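Local coordinates for TIR protein (Paracoccus denitrificans PD1222, PDB 3H16) that is of unknown function but folds as a bacterial TIR domain, a flavodoxin-like alpha/beta fold with helices around a five-stranded parallel sheet, at residues I23-A28 against F76-L81; L110-K115 against F134-K139; A28-A33 against S82-K87. One frame throughout, in Å; residues are numbered along the deposited sequence.

Contact 1. Residues I23-A28 against F76-L81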
loop_
_atom_site.group_PDB
_atom_site.type_symbol
_atom_site.label_atom_id
_atom_site.label_comp_id
_atom_site.label_asym_id
_atom_site.label_seq_id
_atom_site.Cartn_x
_atom_site.Cartn_y
_atom_site.Cartn_z
ATOM N N ILE B 23 5.239 16.870 4.328
ATOM C CA ILE B 23 5.867 16.248 3.180
ATOM C C ILE B 23 6.883 17.097 2.449
ATOM O O ILE B 23 6.659 18.291 2.213
ATOM C CB ILE B 23 4.791 15.888 2.134
ATOM C CG1 ILE B 23 3.747 14.957 2.754
ATOM C CG2 ILE B 23 5.435 15.271 0.897
ATOM C CD1 ILE B 23 2.631 14.589 1.818
ATOM N N PHE B 24 8.003 16.478 2.081
ATOM C CA PHE B 24 9.004 17.166 1.274
ATOM C C PHE B 24 9.015 16.364 -0.020
ATOM O O PHE B 24 8.826 15.154 0.015
ATOM C CB PHE B 24 10.386 17.167 1.932
ATOM C CG PHE B 24 11.060 15.831 1.970
ATOM C CD1 PHE B 24 10.893 14.984 3.057
ATOM C CD2 PHE B 24 11.943 15.458 0.962
ATOM C CE1 PHE B 24 11.606 13.789 3.154
ATOM C CE2 PHE B 24 12.663 14.261 1.047
ATOM C CZ PHE B 24 12.497 13.425 2.148
ATOM N N ILE B 25 9.199 17.030 -1.156
ATOM C CA ILE B 25 9.200 16.344 -2.454
ATOM C C ILE B 25 10.550 16.325 -3.184
ATOM O O ILE B 25 10.924 17.308 -3.833
ATOM C CB ILE B 25 8.173 16.975 -3.416
ATOM C CG1 ILE B 25 6.818 17.102 -2.734
ATOM C CG2 ILE B 25 8.045 16.121 -4.663
ATOM C CD1 ILE B 25 5.753 17.720 -3.609
ATOM N N SER B 26 11.270 15.210 -3.080
ATOM C CA SER B 26 12.561 15.052 -3.754
ATOM C C SER B 26 12.283 14.905 -5.255
ATOM O O SER B 26 11.400 14.142 -5.660
ATOM C CB SER B 26 13.277 13.805 -3.232
ATOM O OG SER B 26 14.552 13.657 -3.829
ATOM N N HIS B 27 13.036 15.622 -6.081
ATOM C CA HIS B 27 12.813 15.580 -7.518
ATOM C C HIS B 27 13.989 16.177 -8.279
ATOM O O HIS B 27 14.775 16.952 -7.720
ATOM C CB HIS B 27 11.577 16.409 -7.864
ATOM C CG HIS B 27 11.746 17.874 -7.582
ATOM N ND1 HIS B 27 11.683 18.401 -6.310
ATOM C CD2 HIS B 27 12.053 18.909 -8.401
ATOM C CE1 HIS B 27 11.942 19.695 -6.358
ATOM N NE2 HIS B 27 12.169 20.028 -7.615
ATOM N N ALA B 28 14.083 15.831 -9.561
ATOM C CA ALA B 28 15.130 16.352 -10.442
ATOM C C ALA B 28 14.692 17.766 -10.852
ATOM O O ALA B 28 13.532 17.979 -11.212
ATOM C CB ALA B 28 15.265 15.448 -11.679
ATOM N N PHE B 76 6.808 12.665 6.124
ATOM C CA PHE B 76 7.027 11.750 5.015
ATOM C C PHE B 76 7.721 12.505 3.892
ATOM O O PHE B 76 7.728 13.742 3.853
ATOM C CB PHE B 76 5.699 11.184 4.490
ATOM C CG PHE B 76 4.948 10.355 5.489
ATOM C CD1 PHE B 76 5.432 9.106 5.888
ATOM C CD2 PHE B 76 3.747 10.818 6.035
ATOM C CE1 PHE B 76 4.728 8.321 6.820
ATOM C CE2 PHE B 76 3.036 10.048 6.965
ATOM C CZ PHE B 76 3.528 8.796 7.359
ATOM N N GLY B 77 8.314 11.750 2.982
ATOM C CA GLY B 77 8.976 12.352 1.852
ATOM C C GLY B 77 8.438 11.662 0.627
ATOM O O GLY B 77 7.985 10.519 0.705
ATOM N N ILE B 78 8.465 12.368 -0.496
ATOM C CA ILE B 78 8.005 11.843 -1.780
ATOM C C ILE B 78 9.185 11.984 -2.730
ATOM O O ILE B 78 9.934 12.964 -2.658
ATOM C CB ILE B 78 6.833 12.693 -2.385
ATOM C CG1 ILE B 78 5.532 12.455 -1.632
ATOM C CG2 ILE B 78 6.625 12.344 -3.854
ATOM C CD1 ILE B 78 4.412 13.364 -2.116
ATOM N N VAL B 79 9.377 11.004 -3.602
ATOM C CA VAL B 79 10.444 11.116 -4.577
ATOM C C VAL B 79 9.812 10.881 -5.950
ATOM O O VAL B 79 9.134 9.875 -6.174
ATOM C CB VAL B 79 11.603 10.111 -4.301
ATOM C CG1 VAL B 79 11.142 8.680 -4.493
ATOM C CG2 VAL B 79 12.761 10.404 -5.220
ATOM N N VAL B 80 9.982 11.843 -6.851
ATOM C CA VAL B 80 9.426 11.708 -8.192
ATOM C C VAL B 80 10.391 10.896 -9.042
ATOM O O VAL B 80 11.502 11.348 -9.347
ATOM C CB VAL B 80 9.200 13.076 -8.856
ATOM C CG1 VAL B 80 8.683 12.890 -10.279
ATOM C CG2 VAL B 80 8.206 13.875 -8.044
ATOM N N LEU B 81 9.977 9.683 -9.403
ATOM C CA LEU B 81 10.824 8.828 -10.222
ATOM C C LEU B 81 10.500 9.001 -11.697
ATOM O O LEU B 81 9.530 8.449 -12.200
ATOM C CB LEU B 81 10.668 7.357 -9.815
ATOM C CG LEU B 81 11.103 6.974 -8.395
ATOM C CD1 LEU B 81 11.014 5.467 -8.233
ATOM C CD2 LEU B 81 12.530 7.431 -8.138
HETATM O O HOH W 1 12.105 13.984 -10.626
#
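F24 and I78 lie on adjacent strands in the middle of the parallel sheet of the TIR domain. Strands 23-28 and 76-81 run in the same direction, with 21° between their axes. Four backbone bonds alternate in the parallel pattern: F24 N to F76 O, I78 N to F24 O, S26 N to I78 O and V80 N to S26 O. V80 N to S26 O measures 3.0 Å and is nearly straight, 165° at the hydrogen. Beyond it a water takes over the pairing, accepting from A28 N and donating to V80 O. On one face, I23 CG2 reaches I78 CD1 at 3.7 Å, their side chains slanting across each other. I25 and I78 instead stand side by side and point the same way, CG2 to CG2 at 4.1 Å, and I25 CG2 is equally near V80 CG2. The other face is built differently. A chi1 of 70° puts F24 CG between the backbone N and the carbonyl carbon, and from there the ring extends over the neighbouring strand. There G77 CA lies 3.6 Å from the ring centroid, a CH-pi contact over the face and toward the rim. H27 ties back to its own strand: ND1 donates to I25 O at 2.8 Å, with the acceptor almost in the ring plane, which fixes the imidazole's rotation. The pair is flanked by strand 50-57, bonded to 21-28 through W51 and L57, and by strand 109-113. Helix 32-45 packs on this pair, V36 against I25 and F35 against V80, while V79 meets F85 of helix 83-86.

Contact 2. Residues L110-K115 against F134-K139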
loop_
_atom_site.group_PDB
_atom_site.type_symbol
_atom_site.label_atom_id
_atom_site.label_comp_id
_atom_site.label_asym_id
_atom_site.label_seq_id
_atom_site.Cartn_x
_atom_site.Cartn_y
_atom_site.Cartn_z
ATOM N N LEU B 110 7.839 7.900 -0.077
ATOM C CA LEU B 110 6.879 7.397 -1.035
ATOM C C LEU B 110 7.297 7.790 -2.430
ATOM O O LEU B 110 7.463 8.975 -2.737
ATOM C CB LEU B 110 5.493 7.959 -0.718
ATOM C CG LEU B 110 5.036 7.718 0.728
ATOM C CD1 LEU B 110 3.659 8.294 0.930
ATOM C CD2 LEU B 110 5.022 6.224 1.025
ATOM N N PRO B 111 7.512 6.795 -3.294
ATOM C CA PRO B 111 7.917 7.075 -4.674
ATOM C C PRO B 111 6.705 7.238 -5.587
ATOM O O PRO B 111 5.651 6.641 -5.352
ATOM C CB PRO B 111 8.747 5.844 -5.041
ATOM C CG PRO B 111 8.005 4.751 -4.345
ATOM C CD PRO B 111 7.674 5.363 -2.977
ATOM N N ILE B 112 6.854 8.048 -6.624
ATOM C CA ILE B 112 5.777 8.257 -7.579
ATOM C C ILE B 112 6.386 8.134 -8.967
ATOM O O ILE B 112 7.190 8.982 -9.363
ATOM C CB ILE B 112 5.154 9.661 -7.451
ATOM C CG1 ILE B 112 4.542 9.845 -6.066
ATOM C CG2 ILE B 112 4.097 9.857 -8.517
ATOM C CD1 ILE B 112 3.828 11.181 -5.897
ATOM N N TRP B 113 6.020 7.074 -9.690
ATOM C CA TRP B 113 6.519 6.854 -11.043
ATOM C C TRP B 113 5.845 7.874 -11.934
ATOM O O TRP B 113 4.639 8.075 -11.845
ATOM C CB TRP B 113 6.181 5.439 -11.518
ATOM C CG TRP B 113 6.966 4.364 -10.823
ATOM C CD1 TRP B 113 7.540 4.438 -9.584
ATOM C CD2 TRP B 113 7.218 3.038 -11.302
ATOM N NE1 TRP B 113 8.130 3.238 -9.263
ATOM C CE2 TRP B 113 7.948 2.362 -10.299
ATOM C CE3 TRP B 113 6.891 2.350 -12.480
ATOM C CZ2 TRP B 113 8.356 1.035 -10.435
ATOM C CZ3 TRP B 113 7.295 1.024 -12.617
ATOM C CH2 TRP B 113 8.020 0.383 -11.598
ATOM N N HIS B 114 6.626 8.517 -12.792
ATOM C CA HIS B 114 6.096 9.539 -13.678
ATOM C C HIS B 114 6.637 9.447 -15.114
ATOM O O HIS B 114 7.824 9.698 -15.378
ATOM C CB HIS B 114 6.397 10.917 -13.089
ATOM C CG HIS B 114 5.748 12.037 -13.827
ATOM N ND1 HIS B 114 4.396 12.062 -14.097
ATOM C CD2 HIS B 114 6.264 13.165 -14.373
ATOM C CE1 HIS B 114 4.107 13.153 -14.782
ATOM N NE2 HIS B 114 5.223 13.839 -14.964
ATOM N N LYS B 115 5.747 9.079 -16.029
ATOM C CA LYS B 115 6.077 8.949 -17.440
ATOM C C LYS B 115 7.279 8.039 -17.699
ATOM O O LYS B 115 8.056 8.254 -18.628
ATOM C CB LYS B 115 6.295 10.341 -18.045
ATOM C CG LYS B 115 5.030 11.209 -18.003
ATOM C CD LYS B 115 5.285 12.669 -18.372
ATOM C CE LYS B 115 5.623 12.846 -19.848
ATOM N NZ LYS B 115 4.509 12.398 -20.731
ATOM N N PHE B 134 3.227 4.664 -6.227
ATOM C CA PHE B 134 2.161 5.440 -6.840
ATOM C C PHE B 134 2.649 5.687 -8.257
ATOM O O PHE B 134 3.853 5.853 -8.489
ATOM C CB PHE B 134 1.943 6.749 -6.088
ATOM C CG PHE B 134 1.302 6.558 -4.759
ATOM C CD1 PHE B 134 0.025 6.020 -4.669
ATOM C CD2 PHE B 134 1.999 6.826 -3.590
ATOM C CE1 PHE B 134 -0.544 5.740 -3.437
ATOM C CE2 PHE B 134 1.438 6.550 -2.343
ATOM C CZ PHE B 134 0.165 6.003 -2.267
ATOM N N ASN B 135 1.710 5.703 -9.194
ATOM C CA ASN B 135 2.009 5.851 -10.613
ATOM C C ASN B 135 1.045 6.867 -11.269
ATOM O O ASN B 135 -0.162 6.623 -11.323
ATOM C CB ASN B 135 1.832 4.469 -11.253
ATOM C CG ASN B 135 2.525 4.338 -12.580
ATOM O OD1 ASN B 135 2.837 5.340 -13.233
ATOM N ND2 ASN B 135 2.763 3.092 -13.003
ATOM N N THR B 136 1.559 7.986 -11.778
ATOM C CA THR B 136 0.675 8.971 -12.406
ATOM C C THR B 136 0.084 8.441 -13.717
ATOM O O THR B 136 -0.737 9.098 -14.358
ATOM C CB THR B 136 1.396 10.300 -12.709
ATOM O OG1 THR B 136 2.364 10.098 -13.744
ATOM C CG2 THR B 136 2.093 10.820 -11.474
ATOM N N SER B 137 0.499 7.240 -14.102
ATOM C CA SER B 137 0.021 6.619 -15.328
ATOM C C SER B 137 -1.221 5.791 -15.017
ATOM O O SER B 137 -1.962 5.395 -15.920
ATOM C CB SER B 137 1.120 5.721 -15.903
ATOM O OG SER B 137 0.684 5.026 -17.052
ATOM N N THR B 138 -1.448 5.544 -13.728
ATOM C CA THR B 138 -2.588 4.747 -13.293
ATOM C C THR B 138 -3.530 5.510 -12.373
ATOM O O THR B 138 -4.620 5.044 -12.058
ATOM C CB THR B 138 -2.123 3.456 -12.589
ATOM O OG1 THR B 138 -1.400 3.790 -11.402
ATOM C CG2 THR B 138 -1.217 2.646 -13.516
ATOM N N LYS B 139 -3.101 6.681 -11.933
ATOM C CA LYS B 139 -3.928 7.511 -11.077
ATOM C C LYS B 139 -3.672 8.963 -11.423
ATOM O O LYS B 139 -2.560 9.330 -11.808
ATOM C CB LYS B 139 -3.604 7.268 -9.603
ATOM C CG LYS B 139 -4.080 5.925 -9.096
ATOM C CD LYS B 139 -4.074 5.867 -7.580
ATOM C CE LYS B 139 -4.692 4.559 -7.103
ATOM N NZ LYS B 139 -4.713 4.437 -5.618
#
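H114 ND1 and T136 OG1 are 2.8 Å apart in a nearly straight hydrogen bond (165°) that either could donate, and the hydroxyl meets the imidazole at its edge, in the ring plane. A chi1 of -173° carries the H114 ring away from its backbone N and out to T136. The same threonine sends its methyl elsewhere: T136 CG2 packs on I112 CG2 at 3.7 Å, the two side chains crossing at about a right angle. Thus both branches of one residue are used, one polar and one apolar. Three backbone bonds join the two segments in parallel register: F134 N to P111 O, W113 N to F134 O at 2.8 Å, and T136 N to W113 O at 3.1 Å. F134 lies on the same face as I112, whose CG1 approaches F134 CB at 4.0 Å. L110 CD1 comes to the rim of the F134 ring, 4.3 Å from CE2. On the opposite face, N135 OD1 lies 3.8 Å from W113 CB.

Further out, several neighbours pack against these groups. N135 OD1 accepts from S137 N at 3.1 Å, an Asx turn directly after the short strand, with the donor above the amide plane. K115 CG covers one face of the H114 ring, which also stacks with F35 of helix 32-45. T136 touches that phenylalanine too, as well as I144 of helix 141-153. From the second subunit, F124 meets the F134 ring, and E89 of that subunit is hydrogen-bonded to T138 OG1. Two bridged residue pairs, I112 with F134 and W113 with N135, define 134-135 as the short fifth strand, outermost within this chain, of the flavodoxin-like TIR fold.

Contact 3. Residues A28-A33 against S82-K87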
loop_
_atom_site.group_PDB
_atom_site.type_symbol
_atom_site.label_atom_id
_atom_site.label_comp_id
_atom_site.label_asym_id
_atom_site.label_seq_id
_atom_site.Cartn_x
_atom_site.Cartn_y
_atom_site.Cartn_z
ATOM N N ALA B 28 14.083 15.831 -9.561
ATOM C CA ALA B 28 15.130 16.352 -10.442
ATOM C C ALA B 28 14.692 17.766 -10.852
ATOM O O ALA B 28 13.532 17.979 -11.212
ATOM C CB ALA B 28 15.265 15.448 -11.679
ATOM N N TRP B 29 15.607 18.729 -10.808
ATOM C CA TRP B 29 15.246 20.108 -11.131
ATOM C C TRP B 29 14.344 20.268 -12.352
ATOM O O TRP B 29 13.411 21.073 -12.348
ATOM C CB TRP B 29 16.497 20.984 -11.292
ATOM C CG TRP B 29 17.206 20.846 -12.595
ATOM C CD1 TRP B 29 18.289 20.055 -12.866
ATOM C CD2 TRP B 29 16.905 21.545 -13.810
ATOM N NE1 TRP B 29 18.681 20.221 -14.172
ATOM C CE2 TRP B 29 17.851 21.129 -14.777
ATOM C CE3 TRP B 29 15.929 22.484 -14.178
ATOM C CZ2 TRP B 29 17.850 21.620 -16.086
ATOM C CZ3 TRP B 29 15.929 22.972 -15.484
ATOM C CH2 TRP B 29 16.884 22.538 -16.419
ATOM N N GLU B 30 14.615 19.496 -13.393
ATOM C CA GLU B 30 13.825 19.567 -14.610
ATOM C C GLU B 30 12.333 19.330 -14.378
ATOM O O GLU B 30 11.506 19.793 -15.155
ATOM C CB GLU B 30 14.362 18.558 -15.630
ATOM C CG GLU B 30 15.844 18.751 -15.956
ATOM C CD GLU B 30 16.753 17.813 -15.181
ATOM O OE1 GLU B 30 16.551 17.631 -13.962
ATOM O OE2 GLU B 30 17.687 17.259 -15.795
ATOM N N ASP B 31 11.980 18.614 -13.313
ATOM C CA ASP B 31 10.573 18.342 -13.038
ATOM C C ASP B 31 9.913 19.327 -12.085
ATOM O O ASP B 31 8.716 19.216 -11.835
ATOM C CB ASP B 31 10.381 16.924 -12.484
ATOM C CG ASP B 31 10.705 15.856 -13.505
ATOM O OD1 ASP B 31 10.301 16.003 -14.681
ATOM O OD2 ASP B 31 11.356 14.859 -13.135
ATOM N N LYS B 32 10.675 20.281 -11.553
ATOM C CA LYS B 32 10.102 21.260 -10.630
ATOM C C LYS B 32 9.046 22.116 -11.305
ATOM O O LYS B 32 7.893 22.168 -10.869
ATOM C CB LYS B 32 11.169 22.193 -10.049
ATOM C CG LYS B 32 10.557 23.323 -9.216
ATOM C CD LYS B 32 11.584 24.317 -8.697
ATOM C CE LYS B 32 12.208 23.864 -7.385
ATOM N NZ LYS B 32 13.109 24.899 -6.798
ATOM N N ALA B 33 9.457 22.790 -12.369
ATOM C CA ALA B 33 8.579 23.672 -13.118
ATOM C C ALA B 33 7.178 23.124 -13.328
ATOM O O ALA B 33 6.214 23.655 -12.783
ATOM C CB ALA B 33 9.211 24.000 -14.468
ATOM N N SER B 82 11.321 9.782 -12.387
ATOM C CA SER B 82 11.134 10.025 -13.815
ATOM C C SER B 82 12.458 9.851 -14.555
ATOM O O SER B 82 13.519 9.688 -13.942
ATOM C CB SER B 82 10.651 11.447 -14.038
ATOM O OG SER B 82 11.701 12.350 -13.733
ATOM N N THR B 83 12.393 9.906 -15.879
ATOM C CA THR B 83 13.585 9.782 -16.700
ATOM C C THR B 83 14.628 10.798 -16.251
ATOM O O THR B 83 15.811 10.470 -16.169
ATOM C CB THR B 83 13.268 10.035 -18.174
ATOM O OG1 THR B 83 12.329 9.057 -18.624
ATOM C CG2 THR B 83 14.530 9.946 -19.022
ATOM N N HIS B 84 14.182 12.026 -15.979
ATOM C CA HIS B 84 15.055 13.118 -15.529
ATOM C C HIS B 84 15.780 12.786 -14.244
ATOM O O HIS B 84 16.949 13.128 -14.075
ATOM C CB HIS B 84 14.254 14.401 -15.292
ATOM C CG HIS B 84 13.723 15.021 -16.541
ATOM N ND1 HIS B 84 14.543 15.463 -17.557
ATOM C CD2 HIS B 84 12.456 15.276 -16.939
ATOM C CE1 HIS B 84 13.805 15.966 -18.528
ATOM N NE2 HIS B 84 12.535 15.865 -18.178
ATOM N N PHE B 85 15.077 12.141 -13.322
ATOM C CA PHE B 85 15.700 11.782 -12.062
ATOM C C PHE B 85 16.633 10.600 -12.305
ATOM O O PHE B 85 17.625 10.421 -11.589
ATOM C CB PHE B 85 14.628 11.447 -11.028
ATOM C CG PHE B 85 15.170 10.916 -9.735
ATOM C CD1 PHE B 85 15.427 9.559 -9.579
ATOM C CD2 PHE B 85 15.393 11.767 -8.659
ATOM C CE1 PHE B 85 15.890 9.055 -8.373
ATOM C CE2 PHE B 85 15.858 11.274 -7.442
ATOM C CZ PHE B 85 16.106 9.912 -7.298
ATOM N N PHE B 86 16.328 9.799 -13.324
ATOM C CA PHE B 86 17.172 8.648 -13.637
ATOM C C PHE B 86 18.461 9.058 -14.344
ATOM O O PHE B 86 19.528 8.508 -14.067
ATOM C CB PHE B 86 16.433 7.633 -14.517
ATOM C CG PHE B 86 15.260 6.978 -13.846
ATOM C CD1 PHE B 86 15.179 6.906 -12.460
ATOM C CD2 PHE B 86 14.259 6.381 -14.606
ATOM C CE1 PHE B 86 14.114 6.243 -11.837
ATOM C CE2 PHE B 86 13.197 5.717 -13.998
ATOM C CZ PHE B 86 13.126 5.648 -12.605
ATOM N N LYS B 87 18.363 10.026 -15.247
ATOM C CA LYS B 87 19.524 10.476 -15.987
ATOM C C LYS B 87 20.526 11.258 -15.161
ATOM O O LYS B 87 21.453 11.839 -15.711
ATOM C CB LYS B 87 19.091 11.300 -17.199
ATOM C CG LYS B 87 18.356 10.473 -18.246
ATOM C CD LYS B 87 18.256 11.195 -19.578
ATOM C CE LYS B 87 17.590 10.320 -20.628
ATOM N NZ LYS B 87 17.493 11.019 -21.937
#
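E30 CB sits squarely over one face of the H84 ring, 3.7 Å from its centroid and 14° off the normal, a CH-pi contact. D31 approaches the same imidazole obliquely, its carboxylate plane turned 68° from the ring, with OD1 3.2 Å from H84 CD2. A28 N lies at the edge of the F85 ring, near its plane. These groups join two connections leaving the C-terminal ends of neighbouring strands in the TIR fold: the turn into helix 32-45 and the N-terminal cap of the short helix 83-86. A28 CB packs against the first turn of that helix, 3.7 Å from F85 N and 4.1 Å from F85 CB. The E30 chain bends at chi2 (98°), and its OE1 forms a salt bridge with K88, just after helix 83-86, which also bonds to H84 O; the carboxylate lies alongside H84. F85 faces inward to V79 and L57 and meets the W90 ring. S82 is the N-cap, accepting a weak bond from F85 N at 3.4 Å. Its hydroxyl proton goes the other way: S82 OG donates to D31 OD2 at 2.6 Å, on the syn side of the carboxylate and close to its plane.

In the fold
From the N terminus, strand 21-28 leads through A28, shared by contacts 1 and 3, into the turn before helix 32-45. Strand 50-57 and helix 63-73 follow, and strand 74-81 then returns beside the first strand, closing contact 1 across 47 intervening residues. Continuing into helix 83-86, the chain closes contact 3 over a span of 48. Contacts 1 and 3 therefore cross, joining the strands and then the connections that leave them. Contact 2 opens afterward, in series, and closes across 18 residues that include helices 118-124 and 126-129. Strands 74-81 and 109-113 are sheet neighbours, so contacts 1 and 2 meet directly, with G77 O 2.7 Å from L110 N.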